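Local coordinates for aspartate semialdehyde dehydrogenase (Francisella tularensis subsp. tularensis, PDB 4WOJ), which probably catalyses the NADPH-dependent reductive dephosphorylation of L-aspartyl-4-phosphate to L-aspartate-semialdehyde, an early step toward lysine, methionine and threonine, at residues B[14-19]-B[58-63]; B[20-25]-B[356-361]; B[68-73]-B[89-94]; B[118-123]-B[253-258]; B[127-132]-B[365-370]. One frame throughout, in Å; residues are numbered along the deposited sequence.

Contact 1: B[14-19]-B[58-63]; sequences GWRGMV and GALQDA
L60 carries the whole of its segment's side of this contact, and its two methyls go to different partners. CD2 lies 3.6 Å from CZ2 of W15, on the six-membered part of the indole. CD1 lies 3.9 Å from NH2 of R16 and comes up at the edge of the guanidinium, near its plane. The CH2 corner of the W15 ring stands 3.3 Å above the R16 guanidinium plane, toward its rim, with the two planes steeply inclined. The bend at R16 chi3 (-85°) sets the guanidinium beside the six-membered ring. The polar ends are held by strand 36-42, with W15 NE1 bonded to F41 O and R16 NH2 to S42 OG. The segment 14-19 is the turn between the first strand and first helix of a Rossmann domain. Its glycines G14 and G17, with G20, have the spacing of the GxxGxxG loop that takes the cofactor phosphates in such domains. Past L60, Q61 joins the edge strand 61-62, with backbone bonds to F40 and S42. D62 OD1 then receives the N-H of Y64. A63 comes last. Its side chain packs on T43, and its carbonyl oxygen bonds to Y83 OH.

Contact 2: B[20-25]-B[356-361]; sequences GSVLMS and GAAEPL
A358 puts its methyl straight at the turn of helix 18-30 that holds V22 and L23. CB of A358 sits 3.9 Å from L23 N, so it rests on the helix backbone itself. The small side chain lets the two backbones come close, with the CA atoms of L23 and A358 5.1 Å apart. V22 comes in from one side of the methyl. Its CG1 branch points away from its own N (chi1 170°) and reaches A358 CB at 4.0 Å. L23 passes on another side. Its CB is 4.1 Å from A358 CB, and its CD1 bends over to the backbone, 3.7 Å from A358 O. V19, one turn earlier, also packs on A357 and A358. L199 of the second subunit lies against V22, so the dimer partner covers part of this region. E359 turns its CB away and forms salt bridges to R26 and R362 through OE2. Helix 354-369 has a wider pi-type turn at 356-358, right at the contact. This is a buried helix pair in which the first helix of a Rossmann domain packs on the C-terminal helix, which returns from the dimerisation domain to the nucleotide-binding one.

Contact 3: B[68-73]-B[89-94]; sequences QLSSMD and HKLREA
L91 meets helix 66-70 with a single methyl, CD2. That methyl lies 3.9 Å from L69 CB and 4.1 Å from S70 OG, so it fits between the side chains of L69 and S70, adjacent on helix 66-70. In L91, chi2 of 165° sends CD1 on in line with the chain and leaves CD2 as the branch turned to L69 and S70. This is the tight part. It is backed by the sheet, where L91 also packs on W100 and L69 on F41. W96 covers L91 as well. The outer part is loose. S70 is partly exposed, and its OG is already engaged by I66 O of its own helix. S71 is exposed, and its OG bonds back to Q68 O at 2.6 Å, with a C=O to donor angle of 138°. R92, next to L91, forms a salt bridge to D135 and bonds to the backbone of W96 and G98. The two helices come before and after strand 74-77 of the Rossmann sheet. They meet through dispersion and burial of leucine carbon, while the nearest polar atom, S70 OG, has its hydrogen bond with I66 O.

Contact 4: B[118-123]-B[253-258]; sequences DPLNHD and KILDTK
N121 lies across I254 at an angle, and its side chain can be followed outward along that residue. CB is 3.4 Å from I254 O, the shortest approach of the two segments. With chi1 at 66°, CG sits between the backbone N and the carbonyl carbon and drops over the isoleucine. There CG is 4.1 Å from I254 CG2. At the tip, ND2 stays 4.0 Å from the same methyl but gives its hydrogen bond to L115 O. OD1 takes the N-H of L117, so both ends of the amide are tied, one to the end of strand 113-116 and one to L117 just before the helix. I254 O is bonded by Q124 NE2 from the next turn of helix 118-130. Beside N121, L120 adds apolar contact. Its CB is 4.4 Å from I254 CG2, and its CD2 is 4.3 Å from L255 CD2. Just beyond, D256 with its positive phi closes helix 242-255 in a Schellman motif. The contact joins segment 118-123 of the nucleotide-binding region to helix 242-255 of the dimerisation region. L115 of the sheet-edge strand 113-116 packs against I254, and helix 141-149 packs on P119 and L120.

Contact 5: B[127-132]-B[365-370]; sequences NAIDNG and LNIIKI
Helix 118-130 and the C-terminal helix 354-369 come nearest here at I129 and I368, whose CA atoms are 7.4 Å apart. Both helices lie against the parallel sheet of the Rossmann domain. I129, I368 and their neighbours fill the layer between helix and sheet. I129 is the one residue of its segment that touches the other helix. It points its CB toward the second helix, and its chain runs on extended (chi2 166°), so that CD1 goes in between I367 and I368. I367 meets it with the CG2 branch, at 3.7 Å from I129 CD1, and the two side chains cross at about a right angle. I368 meets it with CG1, and this pair lies at a slant. I367 also packs along helix 118-130 on D118, H122 and I125. I129 and I368 share F99 and F136 of the sheet strands, and I368 also reaches I74 and I101. Helix 118-130 ends just after I129. G132 has positive phi and is the C-prime residue of a Schellman motif, with G132 N bonded to I129 O at 3.0 Å. Helix 354-369 likewise ends near the contact, close to the chain terminus. The shortest approach between the two segments is from I129 CD1 to I368 CG1, at 3.6 Å.

In the fold
Contacts 1 and 3 come in series along the chain and lie within the Rossmann domain. Their centres are about 17 Å apart, and D62 N and Q68 OE1 probably hydrogen-bond between them. Contact 2 shares helix 18-30 with contact 1, and the two touch. Helix 354-369 then runs from contact 2 to contact 5, whose centres are about 19 Å apart. Contacts 4 and 5 touch and use the same helix, 118-130; their centres are about 15 Å apart. Contact 4 ties in helix 242-255 of the dimerisation region. The C-terminal helix thus meets both helix 18-30 and helix 118-130. The side chains of A358 and I254 lie about 10 and 11 Å from that of C141, the predicted acyl-thioester residue.

Contact 1: B[14-19]-B[58-63]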
# COMPACT_ATOMS: atom_id res chain seq x y z
N GLY B 14 5.01 6.81 30.03
CA GLY B 14 4.66 6.12 28.77
C GLY B 14 5.25 4.72 28.60
O GLY B 14 4.99 4.05 27.59
N TRP B 15 6.01 4.27 29.60
CA TRP B 15 6.89 3.09 29.43
C TRP B 15 6.16 1.75 29.31
O TRP B 15 6.76 0.77 28.88
CB TRP B 15 7.91 3.01 30.57
CG TRP B 15 7.32 3.11 31.91
CD1 TRP B 15 7.16 4.25 32.65
CD2 TRP B 15 6.80 2.05 32.68
NE1 TRP B 15 6.56 3.96 33.84
CE2 TRP B 15 6.33 2.60 33.89
CE3 TRP B 15 6.67 0.66 32.46
CZ2 TRP B 15 5.76 1.83 34.88
CZ3 TRP B 15 6.10 -0.10 33.44
CH2 TRP B 15 5.65 0.48 34.65
N ARG B 16 4.88 1.72 29.66
CA ARG B 16 4.11 0.48 29.66
C ARG B 16 3.62 0.09 28.26
O ARG B 16 3.41 -1.09 27.97
CB ARG B 16 2.91 0.62 30.58
CG ARG B 16 2.77 -0.53 31.57
CD ARG B 16 1.48 -0.41 32.37
NE ARG B 16 1.60 0.45 33.55
CZ ARG B 16 2.13 0.06 34.71
NH1 ARG B 16 2.64 -1.17 34.83
NH2 ARG B 16 2.17 0.90 35.76
N GLY B 17 3.42 1.10 27.40
CA GLY B 17 2.94 0.87 26.04
C GLY B 17 4.02 0.39 25.08
O GLY B 17 5.12 -0.00 25.49
N MET B 18 3.73 0.44 23.79
CA MET B 18 4.59 -0.22 22.81
C MET B 18 5.86 0.55 22.56
O MET B 18 6.93 -0.02 22.58
CB MET B 18 3.86 -0.45 21.49
CG MET B 18 2.71 -1.41 21.63
SD MET B 18 1.86 -1.62 20.08
CE MET B 18 2.40 -3.30 19.78
N VAL B 19 5.73 1.85 22.29
CA VAL B 19 6.90 2.69 22.03
C VAL B 19 7.77 2.58 23.27
O VAL B 19 8.99 2.38 23.19
CB VAL B 19 6.50 4.16 21.79
CG1 VAL B 19 7.74 5.05 21.65
CG2 VAL B 19 5.64 4.29 20.54
N GLY B 58 13.11 1.50 42.29
CA GLY B 58 12.19 1.73 43.40
C GLY B 58 10.73 1.73 43.02
O GLY B 58 10.29 1.02 42.12
N ALA B 59 9.97 2.54 43.74
CA ALA B 59 8.52 2.58 43.62
C ALA B 59 8.06 3.49 42.50
O ALA B 59 8.72 4.48 42.18
CB ALA B 59 7.91 3.05 44.91
N LEU B 60 6.91 3.15 41.93
CA LEU B 60 6.32 3.98 40.88
C LEU B 60 5.76 5.24 41.48
O LEU B 60 4.99 5.19 42.43
CB LEU B 60 5.20 3.24 40.15
CG LEU B 60 5.62 1.96 39.46
CD1 LEU B 60 4.39 1.25 38.93
CD2 LEU B 60 6.63 2.27 38.36
N GLN B 61 6.16 6.37 40.92
CA GLN B 61 5.62 7.65 41.33
C GLN B 61 4.42 8.01 40.46
O GLN B 61 4.12 7.31 39.50
CB GLN B 61 6.73 8.71 41.33
CG GLN B 61 7.68 8.48 42.50
CD GLN B 61 8.88 9.40 42.53
OE1 GLN B 61 8.81 10.59 42.16
NE2 GLN B 61 10.01 8.86 42.97
N ASP B 62 3.74 9.09 40.81
CA ASP B 62 2.48 9.51 40.18
C ASP B 62 2.73 10.41 38.95
O ASP B 62 3.37 11.46 39.05
CB ASP B 62 1.61 10.24 41.22
CG ASP B 62 0.23 10.68 40.70
OD1 ASP B 62 -0.20 10.34 39.57
OD2 ASP B 62 -0.45 11.38 41.49
N ALA B 63 2.21 9.96 37.80
CA ALA B 63 2.37 10.69 36.53
C ALA B 63 1.82 12.10 36.62
O ALA B 63 2.41 13.04 36.09
CB ALA B 63 1.69 9.92 35.40

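Contact 2: B[20-25]-B[356-361]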
# COMPACT_ATOMS: atom_id res chain seq x y z
N GLY B 20 7.10 2.72 24.42
CA GLY B 20 7.75 2.68 25.74
C GLY B 20 8.48 1.38 26.07
O GLY B 20 9.56 1.43 26.64
N SER B 21 7.93 0.23 25.70
CA SER B 21 8.67 -1.02 25.91
C SER B 21 9.86 -1.10 24.97
O SER B 21 10.92 -1.62 25.31
CB SER B 21 7.80 -2.24 25.66
OG SER B 21 6.46 -1.94 25.93
N VAL B 22 9.66 -0.60 23.76
CA VAL B 22 10.71 -0.69 22.78
C VAL B 22 11.86 0.24 23.22
O VAL B 22 13.03 -0.10 23.08
CB VAL B 22 10.16 -0.39 21.39
CG1 VAL B 22 11.30 -0.24 20.39
CG2 VAL B 22 9.23 -1.54 20.99
N LEU B 23 11.50 1.34 23.87
CA LEU B 23 12.49 2.26 24.40
C LEU B 23 13.26 1.64 25.55
O LEU B 23 14.49 1.65 25.55
CB LEU B 23 11.81 3.54 24.86
CG LEU B 23 12.73 4.55 25.50
CD1 LEU B 23 13.67 5.10 24.47
CD2 LEU B 23 11.94 5.67 26.18
N MET B 24 12.54 1.09 26.53
CA MET B 24 13.16 0.36 27.63
C MET B 24 14.10 -0.67 27.09
O MET B 24 15.26 -0.72 27.46
CB MET B 24 12.13 -0.39 28.47
CG MET B 24 11.18 0.49 29.26
SD MET B 24 12.07 1.71 30.21
CE MET B 24 11.66 3.18 29.26
N SER B 25 13.61 -1.50 26.19
CA SER B 25 14.48 -2.54 25.66
C SER B 25 15.73 -1.99 25.02
O SER B 25 16.78 -2.59 25.06
CB SER B 25 13.76 -3.38 24.64
OG SER B 25 14.74 -3.99 23.78
N GLY B 356 10.94 4.97 13.89
CA GLY B 356 9.69 5.71 13.87
C GLY B 356 9.27 6.35 15.17
O GLY B 356 8.54 7.33 15.15
N ALA B 357 9.62 5.76 16.32
CA ALA B 357 9.13 6.34 17.58
C ALA B 357 10.17 6.42 18.68
O ALA B 357 10.57 7.50 19.07
CB ALA B 357 7.89 5.60 18.04
N ALA B 358 10.62 5.26 19.15
CA ALA B 358 11.51 5.16 20.31
C ALA B 358 12.92 5.63 20.12
O ALA B 358 13.47 6.30 21.01
CB ALA B 358 11.53 3.70 20.78
N GLU B 359 13.55 5.26 19.02
CA GLU B 359 15.01 5.41 18.89
C GLU B 359 15.49 6.86 18.94
O GLU B 359 16.50 7.16 19.58
CB GLU B 359 15.52 4.68 17.63
CG GLU B 359 17.04 4.44 17.50
CD GLU B 359 17.66 3.67 18.67
OE1 GLU B 359 16.92 3.13 19.51
OE2 GLU B 359 18.91 3.63 18.76
N PRO B 360 14.77 7.78 18.25
CA PRO B 360 15.23 9.15 18.25
C PRO B 360 15.23 9.77 19.63
O PRO B 360 16.07 10.64 19.96
CB PRO B 360 14.20 9.85 17.36
CG PRO B 360 13.68 8.75 16.48
CD PRO B 360 13.63 7.56 17.35
N LEU B 361 14.26 9.34 20.42
CA LEU B 361 14.07 9.88 21.75
C LEU B 361 15.24 9.48 22.62
O LEU B 361 15.90 10.34 23.22
CB LEU B 361 12.73 9.38 22.32
CG LEU B 361 11.49 9.77 21.49
CD1 LEU B 361 10.22 9.54 22.29
CD2 LEU B 361 11.57 11.25 21.02

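Contact 3: B[68-73]-B[89-94]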
# COMPACT_ATOMS: atom_id res chain seq x y z
N GLN B 68 6.37 15.72 42.19
CA GLN B 68 7.30 14.60 41.97
C GLN B 68 7.98 14.76 40.62
O GLN B 68 9.19 14.58 40.52
CB GLN B 68 6.56 13.26 42.08
CG GLN B 68 6.04 12.97 43.49
CD GLN B 68 5.53 11.54 43.69
OE1 GLN B 68 4.55 11.09 43.07
NE2 GLN B 68 6.17 10.83 44.59
N LEU B 69 7.20 15.10 39.59
CA LEU B 69 7.75 15.37 38.25
C LEU B 69 8.77 16.51 38.28
O LEU B 69 9.83 16.41 37.66
CB LEU B 69 6.63 15.73 37.27
CG LEU B 69 5.65 14.65 36.81
CD1 LEU B 69 4.51 15.31 36.06
CD2 LEU B 69 6.34 13.62 35.94
N SER B 70 8.45 17.56 39.02
CA SER B 70 9.32 18.75 39.15
C SER B 70 10.76 18.49 39.58
O SER B 70 11.66 19.23 39.22
CB SER B 70 8.72 19.73 40.16
OG SER B 70 7.43 20.15 39.74
N SER B 71 10.98 17.45 40.36
CA SER B 71 12.33 17.14 40.85
C SER B 71 13.22 16.47 39.78
O SER B 71 14.44 16.51 39.91
CB SER B 71 12.25 16.24 42.07
OG SER B 71 11.31 15.22 41.81
N MET B 72 12.61 15.85 38.76
CA MET B 72 13.38 15.26 37.66
C MET B 72 14.07 16.37 36.85
O MET B 72 13.50 17.42 36.61
CB MET B 72 12.51 14.42 36.73
CG MET B 72 11.77 13.26 37.38
SD MET B 72 12.84 11.90 37.93
CE MET B 72 12.93 12.33 39.66
N ASP B 73 15.32 16.13 36.49
CA ASP B 73 16.09 16.99 35.61
C ASP B 73 15.59 16.91 34.15
O ASP B 73 15.72 17.87 33.36
CB ASP B 73 17.54 16.59 35.67
CG ASP B 73 18.16 16.90 37.01
OD1 ASP B 73 18.35 18.11 37.27
OD2 ASP B 73 18.40 15.95 37.82
N HIS B 89 2.18 22.07 30.38
CA HIS B 89 2.00 23.50 30.68
C HIS B 89 2.01 23.78 32.18
O HIS B 89 2.60 24.79 32.62
CB HIS B 89 0.72 24.05 30.03
CG HIS B 89 -0.54 23.51 30.63
ND1 HIS B 89 -1.04 22.27 30.31
CD2 HIS B 89 -1.39 24.04 31.54
CE1 HIS B 89 -2.16 22.07 30.98
NE2 HIS B 89 -2.39 23.13 31.74
N LYS B 90 1.39 22.90 32.96
CA LYS B 90 1.42 22.98 34.43
C LYS B 90 2.83 23.01 35.02
O LYS B 90 3.09 23.72 35.99
CB LYS B 90 0.67 21.81 35.07
CG LYS B 90 -0.84 21.84 34.90
CD LYS B 90 -1.48 20.70 35.69
CE LYS B 90 -2.83 20.26 35.13
NZ LYS B 90 -3.71 21.34 34.61
N LEU B 91 3.72 22.21 34.43
CA LEU B 91 5.12 22.18 34.84
C LEU B 91 5.84 23.48 34.54
O LEU B 91 6.60 23.97 35.37
CB LEU B 91 5.87 21.03 34.16
CG LEU B 91 5.44 19.63 34.61
CD1 LEU B 91 5.96 18.57 33.66
CD2 LEU B 91 5.92 19.35 36.04
N ARG B 92 5.65 24.04 33.35
CA ARG B 92 6.35 25.29 33.02
C ARG B 92 5.74 26.43 33.84
O ARG B 92 6.47 27.25 34.40
CB ARG B 92 6.30 25.61 31.52
CG ARG B 92 6.99 24.60 30.60
CD ARG B 92 8.50 24.58 30.76
NE ARG B 92 9.10 23.61 29.85
CZ ARG B 92 10.18 22.86 30.11
NH1 ARG B 92 10.82 22.96 31.27
NH2 ARG B 92 10.62 21.99 29.20
N GLU B 93 4.41 26.44 33.92
CA GLU B 93 3.65 27.35 34.81
C GLU B 93 4.10 27.27 36.27
O GLU B 93 4.05 28.25 37.00
CB GLU B 93 2.15 27.02 34.77
CG GLU B 93 1.39 27.54 33.55
CD GLU B 93 -0.08 27.14 33.56
OE1 GLU B 93 -0.45 26.31 34.44
OE2 GLU B 93 -0.86 27.63 32.72
N ALA B 94 4.51 26.07 36.69
CA ALA B 94 5.03 25.85 38.05
C ALA B 94 6.55 26.00 38.15
O ALA B 94 7.14 25.45 39.07
CB ALA B 94 4.60 24.47 38.54

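Contact 4: B[118-123]-B[253-258]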
# COMPACT_ATOMS: atom_id res chain seq x y z
N ASP B 118 18.64 12.89 14.98
CA ASP B 118 20.02 13.35 15.09
C ASP B 118 20.95 12.90 13.95
O ASP B 118 21.94 13.57 13.70
CB ASP B 118 20.63 12.96 16.43
CG ASP B 118 20.87 11.46 16.52
OD1 ASP B 118 19.92 10.73 16.88
OD2 ASP B 118 21.99 11.02 16.20
N PRO B 119 20.65 11.79 13.26
CA PRO B 119 21.48 11.56 12.07
C PRO B 119 21.30 12.64 10.99
O PRO B 119 22.01 12.64 9.99
CB PRO B 119 20.98 10.20 11.56
CG PRO B 119 20.42 9.56 12.76
CD PRO B 119 19.73 10.68 13.48
N LEU B 120 20.32 13.52 11.17
CA LEU B 120 20.11 14.64 10.21
C LEU B 120 20.29 16.03 10.81
O LEU B 120 20.69 16.95 10.11
CB LEU B 120 18.74 14.50 9.54
CG LEU B 120 18.72 13.59 8.31
CD1 LEU B 120 17.30 13.38 7.83
CD2 LEU B 120 19.54 14.20 7.18
N ASN B 121 19.99 16.21 12.09
CA ASN B 121 20.02 17.53 12.68
C ASN B 121 20.65 17.51 14.04
O ASN B 121 20.26 18.26 14.93
CB ASN B 121 18.61 18.10 12.83
CG ASN B 121 17.77 17.32 13.83
OD1 ASN B 121 18.10 16.20 14.19
ND2 ASN B 121 16.69 17.92 14.27
N HIS B 122 21.64 16.66 14.22
CA HIS B 122 22.37 16.67 15.46
C HIS B 122 22.94 18.07 15.81
O HIS B 122 22.78 18.57 16.94
CB HIS B 122 23.51 15.70 15.37
CG HIS B 122 24.07 15.31 16.69
ND1 HIS B 122 24.55 14.05 16.93
CD2 HIS B 122 24.23 16.01 17.83
CE1 HIS B 122 25.01 13.98 18.17
NE2 HIS B 122 24.84 15.16 18.73
N ASP B 123 23.59 18.70 14.83
CA ASP B 123 24.20 20.05 15.05
C ASP B 123 23.22 21.08 15.61
O ASP B 123 23.59 21.99 16.35
CB ASP B 123 24.88 20.59 13.80
CG ASP B 123 24.10 20.33 12.49
OD1 ASP B 123 22.86 20.13 12.47
OD2 ASP B 123 24.79 20.31 11.45
N LYS B 253 11.19 21.58 9.09
CA LYS B 253 11.67 21.96 10.42
C LYS B 253 12.95 21.17 10.78
O LYS B 253 13.88 21.73 11.32
CB LYS B 253 10.59 21.80 11.48
CG LYS B 253 11.09 22.17 12.86
CD LYS B 253 9.98 22.57 13.84
CE LYS B 253 10.60 23.29 15.03
NZ LYS B 253 9.59 23.61 16.09
N ILE B 254 12.99 19.88 10.47
CA ILE B 254 14.14 19.06 10.83
C ILE B 254 15.37 19.51 10.07
O ILE B 254 16.46 19.57 10.62
CB ILE B 254 13.92 17.57 10.53
CG1 ILE B 254 12.87 16.98 11.47
CG2 ILE B 254 15.22 16.79 10.71
CD1 ILE B 254 12.47 15.56 11.14
N LEU B 255 15.21 19.77 8.79
CA LEU B 255 16.34 20.23 7.95
C LEU B 255 16.60 21.75 8.09
O LEU B 255 17.62 22.23 7.62
CB LEU B 255 16.09 19.90 6.48
CG LEU B 255 15.95 18.41 6.15
CD1 LEU B 255 15.30 18.20 4.81
CD2 LEU B 255 17.31 17.72 6.20
N ASP B 256 15.67 22.47 8.73
CA ASP B 256 15.61 23.94 8.75
C ASP B 256 15.99 24.48 7.41
O ASP B 256 17.05 25.06 7.24
CB ASP B 256 16.50 24.62 9.81
CG ASP B 256 16.31 26.19 9.81
OD1 ASP B 256 15.21 26.66 9.39
OD2 ASP B 256 17.24 26.94 10.20
N THR B 257 15.14 24.26 6.44
CA THR B 257 15.44 24.67 5.07
C THR B 257 15.26 26.17 4.83
O THR B 257 14.37 26.80 5.38
CB THR B 257 14.54 23.92 4.09
OG1 THR B 257 13.21 23.86 4.65
CG2 THR B 257 15.09 22.52 3.83
N LYS B 258 16.12 26.73 3.99
CA LYS B 258 15.90 28.06 3.44
C LYS B 258 14.73 27.93 2.49
O LYS B 258 13.77 28.71 2.51
CB LYS B 258 17.14 28.53 2.69

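Contact 5: B[127-132]-B[365-370]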
# COMPACT_ATOMS: atom_id res chain seq x y z
N ASN B 127 22.82 23.04 19.29
CA ASN B 127 22.66 24.49 19.30
C ASN B 127 21.48 24.93 20.17
O ASN B 127 21.50 25.98 20.78
CB ASN B 127 22.43 25.00 17.89
CG ASN B 127 22.56 26.49 17.79
OD1 ASN B 127 23.23 27.12 18.59
ND2 ASN B 127 21.92 27.06 16.80
N ALA B 128 20.45 24.09 20.21
CA ALA B 128 19.24 24.38 20.94
C ALA B 128 19.46 24.22 22.44
O ALA B 128 19.07 25.09 23.24
CB ALA B 128 18.10 23.45 20.47
N ILE B 129 20.05 23.09 22.83
CA ILE B 129 20.39 22.84 24.22
C ILE B 129 21.25 24.00 24.68
O ILE B 129 20.96 24.64 25.69
CB ILE B 129 21.19 21.52 24.40
CG1 ILE B 129 20.36 20.31 23.96
CG2 ILE B 129 21.61 21.35 25.86
CD1 ILE B 129 21.15 19.02 23.77
N ASP B 130 22.27 24.29 23.88
CA ASP B 130 23.19 25.41 24.11
C ASP B 130 22.47 26.75 24.32
O ASP B 130 22.88 27.55 25.16
CB ASP B 130 24.21 25.48 22.96
CG ASP B 130 25.31 26.50 23.19
OD1 ASP B 130 25.56 26.90 24.35
OD2 ASP B 130 25.95 26.89 22.18
N ASN B 131 21.39 26.99 23.59
CA ASN B 131 20.70 28.28 23.68
C ASN B 131 19.61 28.29 24.74
O ASN B 131 18.72 29.16 24.73
CB ASN B 131 20.14 28.71 22.31
CG ASN B 131 21.17 29.46 21.47
OD1 ASN B 131 21.95 28.86 20.73
ND2 ASN B 131 21.17 30.77 21.57
N GLY B 132 19.68 27.34 25.66
CA GLY B 132 18.74 27.26 26.78
C GLY B 132 17.37 26.77 26.38
O GLY B 132 16.39 27.06 27.06
N LEU B 365 18.09 11.95 24.38
CA LEU B 365 18.37 11.81 25.81
C LEU B 365 19.87 11.76 26.06
O LEU B 365 20.37 12.44 26.95
CB LEU B 365 17.73 10.54 26.35
CG LEU B 365 18.03 10.23 27.82
CD1 LEU B 365 17.56 11.34 28.75
CD2 LEU B 365 17.40 8.89 28.23
N ASN B 366 20.56 10.95 25.26
CA ASN B 366 22.01 10.80 25.36
C ASN B 366 22.81 12.04 25.09
O ASN B 366 23.86 12.25 25.69
CB ASN B 366 22.50 9.71 24.44
CG ASN B 366 22.22 8.33 25.00
OD1 ASN B 366 22.00 8.16 26.18
ND2 ASN B 366 22.18 7.34 24.13
N ILE B 367 22.32 12.85 24.16
CA ILE B 367 22.95 14.12 23.81
C ILE B 367 22.76 15.11 24.96
O ILE B 367 23.68 15.80 25.34
CB ILE B 367 22.35 14.68 22.51
CG1 ILE B 367 22.74 13.77 21.34
CG2 ILE B 367 22.86 16.08 22.21
CD1 ILE B 367 21.90 13.98 20.09
N ILE B 368 21.59 15.13 25.54
CA ILE B 368 21.33 15.94 26.71
C ILE B 368 22.12 15.47 27.96
O ILE B 368 22.64 16.29 28.70
CB ILE B 368 19.82 15.99 26.97
CG1 ILE B 368 19.17 16.80 25.85
CG2 ILE B 368 19.52 16.61 28.33
CD1 ILE B 368 17.72 16.46 25.56
N LYS B 369 22.22 14.18 28.21
CA LYS B 369 22.91 13.77 29.43
C LYS B 369 24.42 14.00 29.33
O LYS B 369 25.10 14.10 30.35
CB LYS B 369 22.52 12.38 29.90
CG LYS B 369 22.94 11.18 29.09
CD LYS B 369 22.39 9.97 29.86
CE LYS B 369 22.29 8.71 29.02
NZ LYS B 369 23.59 8.00 28.89
N ILE B 370 24.93 14.17 28.10
CA ILE B 370 26.36 14.36 27.88
C ILE B 370 26.69 15.82 28.11
O ILE B 370 26.77 16.26 29.26
CB ILE B 370 26.80 13.94 26.45